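Local coordinates for protein Ara h 8 allergen isoform (Arachis hypogaea, PDB 6V8L) that belongs to the Bet v 1 family of plant pathogenesis-related proteins and allergens and, as in hormone-receptor relatives, may bind abscisic acid and inhibit protein phosphatases, at residues Val3-Glu8 with Ser116-Thr121; Asp82-Gly87 with Leu95-Phe100. All blocks are in the same frame, centred on the assembly; numbering follows the deposited sequence.

Interaction 1. Residues Val3-Glu8 with Ser116-Thr121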
# COMPACT_ATOMS: atom_id res chain seq x y z
N VAL A 3 -13.36 11.90 7.52
CA VAL A 3 -13.07 10.75 6.69
C VAL A 3 -13.29 11.12 5.22
O VAL A 3 -14.36 11.61 4.87
CB VAL A 3 -13.85 9.49 7.09
CG1 VAL A 3 -13.37 9.01 8.45
CG2 VAL A 3 -15.33 9.69 7.10
N HIS A 4 -12.22 10.95 4.44
CA HIS A 4 -12.22 11.23 2.98
C HIS A 4 -11.82 9.95 2.24
O HIS A 4 -10.71 9.46 2.47
CB HIS A 4 -11.30 12.42 2.70
CG HIS A 4 -11.54 13.54 3.66
ND1 HIS A 4 -12.43 14.55 3.40
CD2 HIS A 4 -11.04 13.77 4.89
CE1 HIS A 4 -12.45 15.38 4.43
NE2 HIS A 4 -11.61 14.92 5.35
N THR A 5 -12.69 9.49 1.35
CA THR A 5 -12.46 8.23 0.65
C THR A 5 -12.35 8.48 -0.84
O THR A 5 -13.11 9.31 -1.43
CB THR A 5 -13.52 7.18 0.92
OG1 THR A 5 -14.76 7.63 0.36
CG2 THR A 5 -13.64 6.91 2.41
N PHE A 6 -11.45 7.70 -1.46
CA PHE A 6 -11.31 7.59 -2.88
C PHE A 6 -11.26 6.09 -3.26
O PHE A 6 -10.99 5.21 -2.43
CB PHE A 6 -10.09 8.37 -3.39
CG PHE A 6 -10.04 9.79 -2.89
CD1 PHE A 6 -9.57 10.08 -1.61
CD2 PHE A 6 -10.46 10.85 -3.68
CE1 PHE A 6 -9.55 11.39 -1.14
CE2 PHE A 6 -10.46 12.15 -3.20
CZ PHE A 6 -9.97 12.42 -1.93
N GLU A 7 -11.57 5.80 -4.52
CA GLU A 7 -11.57 4.45 -5.07
C GLU A 7 -10.87 4.50 -6.42
O GLU A 7 -11.10 5.41 -7.19
CB GLU A 7 -13.00 3.98 -5.33
CG GLU A 7 -13.67 3.33 -4.15
CD GLU A 7 -14.91 2.58 -4.54
OE1 GLU A 7 -15.16 2.40 -5.76
OE2 GLU A 7 -15.63 2.19 -3.63
N GLU A 8 -10.12 3.45 -6.75
CA GLU A 8 -9.68 3.24 -8.11
C GLU A 8 -9.86 1.78 -8.49
O GLU A 8 -9.52 0.92 -7.71
CB GLU A 8 -8.23 3.69 -8.33
CG GLU A 8 -7.81 3.65 -9.80
CD GLU A 8 -7.13 4.89 -10.37
OE1 GLU A 8 -7.74 5.98 -10.32
OE2 GLU A 8 -5.99 4.76 -10.85
N SER A 116 -9.47 0.97 -2.42
CA SER A 116 -10.27 1.92 -1.68
C SER A 116 -9.39 2.55 -0.60
O SER A 116 -8.71 1.83 0.17
CB SER A 116 -11.44 1.18 -1.07
OG SER A 116 -12.36 2.08 -0.50
N VAL A 117 -9.35 3.88 -0.52
CA VAL A 117 -8.47 4.57 0.39
C VAL A 117 -9.30 5.53 1.24
O VAL A 117 -10.05 6.33 0.68
CB VAL A 117 -7.38 5.37 -0.36
CG1 VAL A 117 -6.30 5.87 0.58
CG2 VAL A 117 -6.73 4.56 -1.46
N THR A 118 -9.10 5.48 2.57
CA THR A 118 -9.74 6.33 3.51
C THR A 118 -8.67 7.15 4.24
O THR A 118 -7.89 6.62 5.02
CB THR A 118 -10.61 5.58 4.52
OG1 THR A 118 -11.48 4.66 3.87
CG2 THR A 118 -11.43 6.52 5.36
N PHE A 119 -8.66 8.45 4.00
CA PHE A 119 -7.87 9.38 4.76
C PHE A 119 -8.66 9.80 6.00
O PHE A 119 -9.82 10.26 5.87
CB PHE A 119 -7.51 10.61 3.91
CG PHE A 119 -6.64 10.30 2.72
CD1 PHE A 119 -7.18 9.77 1.57
CD2 PHE A 119 -5.30 10.64 2.73
CE1 PHE A 119 -6.41 9.57 0.43
CE2 PHE A 119 -4.52 10.43 1.61
CZ PHE A 119 -5.06 9.86 0.47
N HIS A 120 -8.01 9.68 7.17
CA HIS A 120 -8.57 10.13 8.40
C HIS A 120 -7.80 11.39 8.82
O HIS A 120 -6.60 11.30 9.15
CB HIS A 120 -8.49 9.04 9.47
CG HIS A 120 -9.27 7.82 9.16
ND1 HIS A 120 -10.43 7.49 9.84
CD2 HIS A 120 -9.03 6.81 8.30
CE1 HIS A 120 -10.90 6.34 9.39
NE2 HIS A 120 -10.05 5.88 8.46
N THR A 121 -8.48 12.54 8.77
CA THR A 121 -7.86 13.81 9.15
C THR A 121 -8.12 14.11 10.63
O THR A 121 -9.09 13.62 11.20
CB THR A 121 -8.38 14.96 8.29
OG1 THR A 121 -9.80 15.02 8.44
CG2 THR A 121 -7.96 14.80 6.84
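H4 and F119 face each other as a hydrogen-bonded antiparallel pair, and two residues along F6 and V117 do the same, so four backbone bonds lace 3-8 to 116-121. H4 N reaches F119 O at 2.9 Å, and V117 N reaches F6 O at 2.8 Å, the latter nearly straight (171° at the hydrogen). Between these rungs, T5 CA lies 3.1 Å from V117 O, a CA-H···O contact to the carbonyl that also accepts F6 N.

H4, F6 and F119 put their rings on one face, together with V117. The F6 and F119 rings stand nearly perpendicular (planes at 89°), with F6 CD1 3.8 Å from F119 CE1. With CG anti to the carbonyl carbon (chi1 -51°), the F6 ring stands up from the sheet where its CD1 and CE1 meet F119. H4 turns the NE2 edge of its imidazole toward T121, whose CG2 lies 3.8 Å from H4 CD2; NE2 itself bonds to A125 O, which T121 OG1 also engages, so one carbonyl ties both side chains.

The other face is mixed: V3, T5, E7, S116, T118 and H120. T5 and T118 run side by side, T5 CG2 lying 3.4 Å from T118 OG1, and V3 CG1 rests 3.6 Å from H120 ND1.

Strand 3-12 is one of the two outermost strands of the sheet, and strand 110-121 separates it from strand 95-107, where V117 packs on V98 and F100. Above the aromatic face, H132 of helix 129-152 stacks on F6 and meets F119 at a steep angle, while L127 touches H4, F6 and F119.

Interaction 2. Residues Asp82-Gly87 with Leu95-Phe100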
# COMPACT_ATOMS: atom_id res chain seq x y z
N ASP A 82 -5.28 -5.24 3.26
CA ASP A 82 -5.74 -4.01 3.84
C ASP A 82 -4.70 -3.61 4.88
O ASP A 82 -4.28 -4.43 5.71
CB ASP A 82 -7.12 -4.20 4.50
CG ASP A 82 -8.23 -4.69 3.60
OD1 ASP A 82 -8.07 -4.64 2.36
OD2 ASP A 82 -9.25 -5.11 4.16
N TYR A 83 -4.31 -2.34 4.84
CA TYR A 83 -3.24 -1.84 5.69
C TYR A 83 -3.46 -0.35 5.95
O TYR A 83 -4.16 0.30 5.15
CB TYR A 83 -1.86 -2.12 5.06
CG TYR A 83 -1.54 -1.34 3.82
CD1 TYR A 83 -1.94 -1.78 2.57
CD2 TYR A 83 -0.84 -0.15 3.89
CE1 TYR A 83 -1.64 -1.06 1.41
CE2 TYR A 83 -0.52 0.58 2.74
CZ TYR A 83 -0.92 0.13 1.50
OH TYR A 83 -0.61 0.92 0.41
N THR A 84 -2.89 0.13 7.06
CA THR A 84 -3.04 1.48 7.51
C THR A 84 -1.64 2.08 7.69
O THR A 84 -0.78 1.48 8.31
CB THR A 84 -3.86 1.52 8.82
OG1 THR A 84 -5.19 1.11 8.49
CG2 THR A 84 -3.89 2.88 9.46
N ILE A 85 -1.45 3.27 7.13
CA ILE A 85 -0.27 4.06 7.33
C ILE A 85 -0.58 5.15 8.36
O ILE A 85 -1.57 5.87 8.24
CB ILE A 85 0.18 4.72 6.01
CG1 ILE A 85 0.46 3.70 4.91
CG2 ILE A 85 1.41 5.60 6.25
CD1 ILE A 85 0.66 4.37 3.54
N SER A 86 0.34 5.33 9.31
CA SER A 86 0.27 6.40 10.30
C SER A 86 1.66 6.61 10.90
O SER A 86 2.51 5.78 10.74
CB SER A 86 -0.67 6.07 11.41
OG SER A 86 -0.20 4.92 12.08
N GLY A 87 1.85 7.74 11.59
CA GLY A 87 2.94 7.93 12.48
C GLY A 87 4.27 8.07 11.77
O GLY A 87 4.39 7.93 10.56
N LEU A 95 -2.96 14.52 9.09
CA LEU A 95 -3.53 13.17 8.97
C LEU A 95 -3.36 12.42 10.28
O LEU A 95 -2.29 12.45 10.84
CB LEU A 95 -2.77 12.39 7.90
CG LEU A 95 -3.02 12.77 6.45
CD1 LEU A 95 -2.22 11.86 5.53
CD2 LEU A 95 -4.51 12.68 6.13
N GLU A 96 -4.41 11.72 10.72
CA GLU A 96 -4.31 10.69 11.76
C GLU A 96 -3.75 9.41 11.14
O GLU A 96 -2.81 8.83 11.64
CB GLU A 96 -5.67 10.42 12.40
CG GLU A 96 -6.29 11.61 13.12
CD GLU A 96 -7.73 11.43 13.61
OE1 GLU A 96 -8.16 12.19 14.51
OE2 GLU A 96 -8.44 10.57 13.07
N LYS A 97 -4.34 8.96 10.03
CA LYS A 97 -3.97 7.68 9.39
C LYS A 97 -4.60 7.61 8.01
O LYS A 97 -5.50 8.32 7.72
CB LYS A 97 -4.45 6.51 10.25
CG LYS A 97 -5.95 6.40 10.46
CD LYS A 97 -6.38 5.22 11.28
CE LYS A 97 -7.88 5.05 11.31
NZ LYS A 97 -8.28 3.95 12.23
N VAL A 98 -4.07 6.74 7.16
CA VAL A 98 -4.65 6.47 5.85
C VAL A 98 -4.83 4.96 5.75
O VAL A 98 -3.84 4.25 5.92
CB VAL A 98 -3.77 6.96 4.70
CG1 VAL A 98 -4.50 6.80 3.37
CG2 VAL A 98 -3.32 8.37 4.93
N SER A 99 -6.07 4.52 5.55
CA SER A 99 -6.39 3.09 5.49
C SER A 99 -6.67 2.70 4.05
O SER A 99 -7.61 3.22 3.40
CB SER A 99 -7.56 2.75 6.37
OG SER A 99 -7.24 3.12 7.69
N PHE A 100 -5.92 1.70 3.58
CA PHE A 100 -6.03 1.16 2.26
C PHE A 100 -6.73 -0.19 2.32
O PHE A 100 -6.39 -1.00 3.17
CB PHE A 100 -4.65 0.92 1.64
CG PHE A 100 -3.87 2.16 1.29
CD1 PHE A 100 -3.25 2.91 2.28
CD2 PHE A 100 -3.79 2.57 -0.01
CE1 PHE A 100 -2.53 4.06 1.96
CE2 PHE A 100 -3.09 3.73 -0.34
CZ PHE A 100 -2.48 4.46 0.66
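Y83 and F100 lay their rings almost parallel (planes at 3°) but strongly offset, with little overlap of the rings. What sits over the centre of the F100 ring is the Y83 hydroxyl, and Y83 CZ comes 3.6 Å from F100 CG. In return, F100 CB lies over the Y83 ring face, 3.9 Å from its centroid, as a CH-pi contact. Y83 CG sits between its backbone N and carbonyl carbon (chi1 69°), which lays the phenol against F100 CB and the near face of its ring. I85, extended through its second torsion (chi2 170°), carries CD1 to 3.6 Å from F100 CE1.

On the opposite face, S99 OG donates to T84 OG1 at 3.0 Å; that threonine oxygen is also bonded to D72 on strand 66-75, linking three strands through hydroxyl and carboxylate. T84 CG2 meets K97 CB at 3.8 Å, and the lysine chain runs on extended past it.

Beneath the side chains, Y83 pairs with F100 and I85 with V98 through four backbone bonds, F100 N to Y83 O being the shortest at 2.7 Å. Against neighbouring strand 110-121, E96 and K97 together lie opposite the single residue H120, a classic beta bulge where the chain turns a corner. This is an antiparallel beta hairpin of the Bet v 1 fold, its F100 face turned to the long C-terminal helix 129-152.

In the fold
Both interactions are antiparallel pairings in one curved sheet, and strands 95-107 and 110-121, one from each, are themselves neighbours: T118 O probably accepts a hydrogen bond from S99 N and H120 O one from E96 N. Interaction 1 brings together the chain's N-terminal strand and one over a hundred residues later; interaction 2 joins the arms of a local hairpin. Both are surface contacts, but interaction 2 lies nearer the centre of the chain. There a side-chain hydroxyl bond adds to the backbone pairing across the strands, whereas in interaction 1 the polar ends of H4 and T121 turn to A125. V135 of helix 129-152 touches F119 and F100 alike.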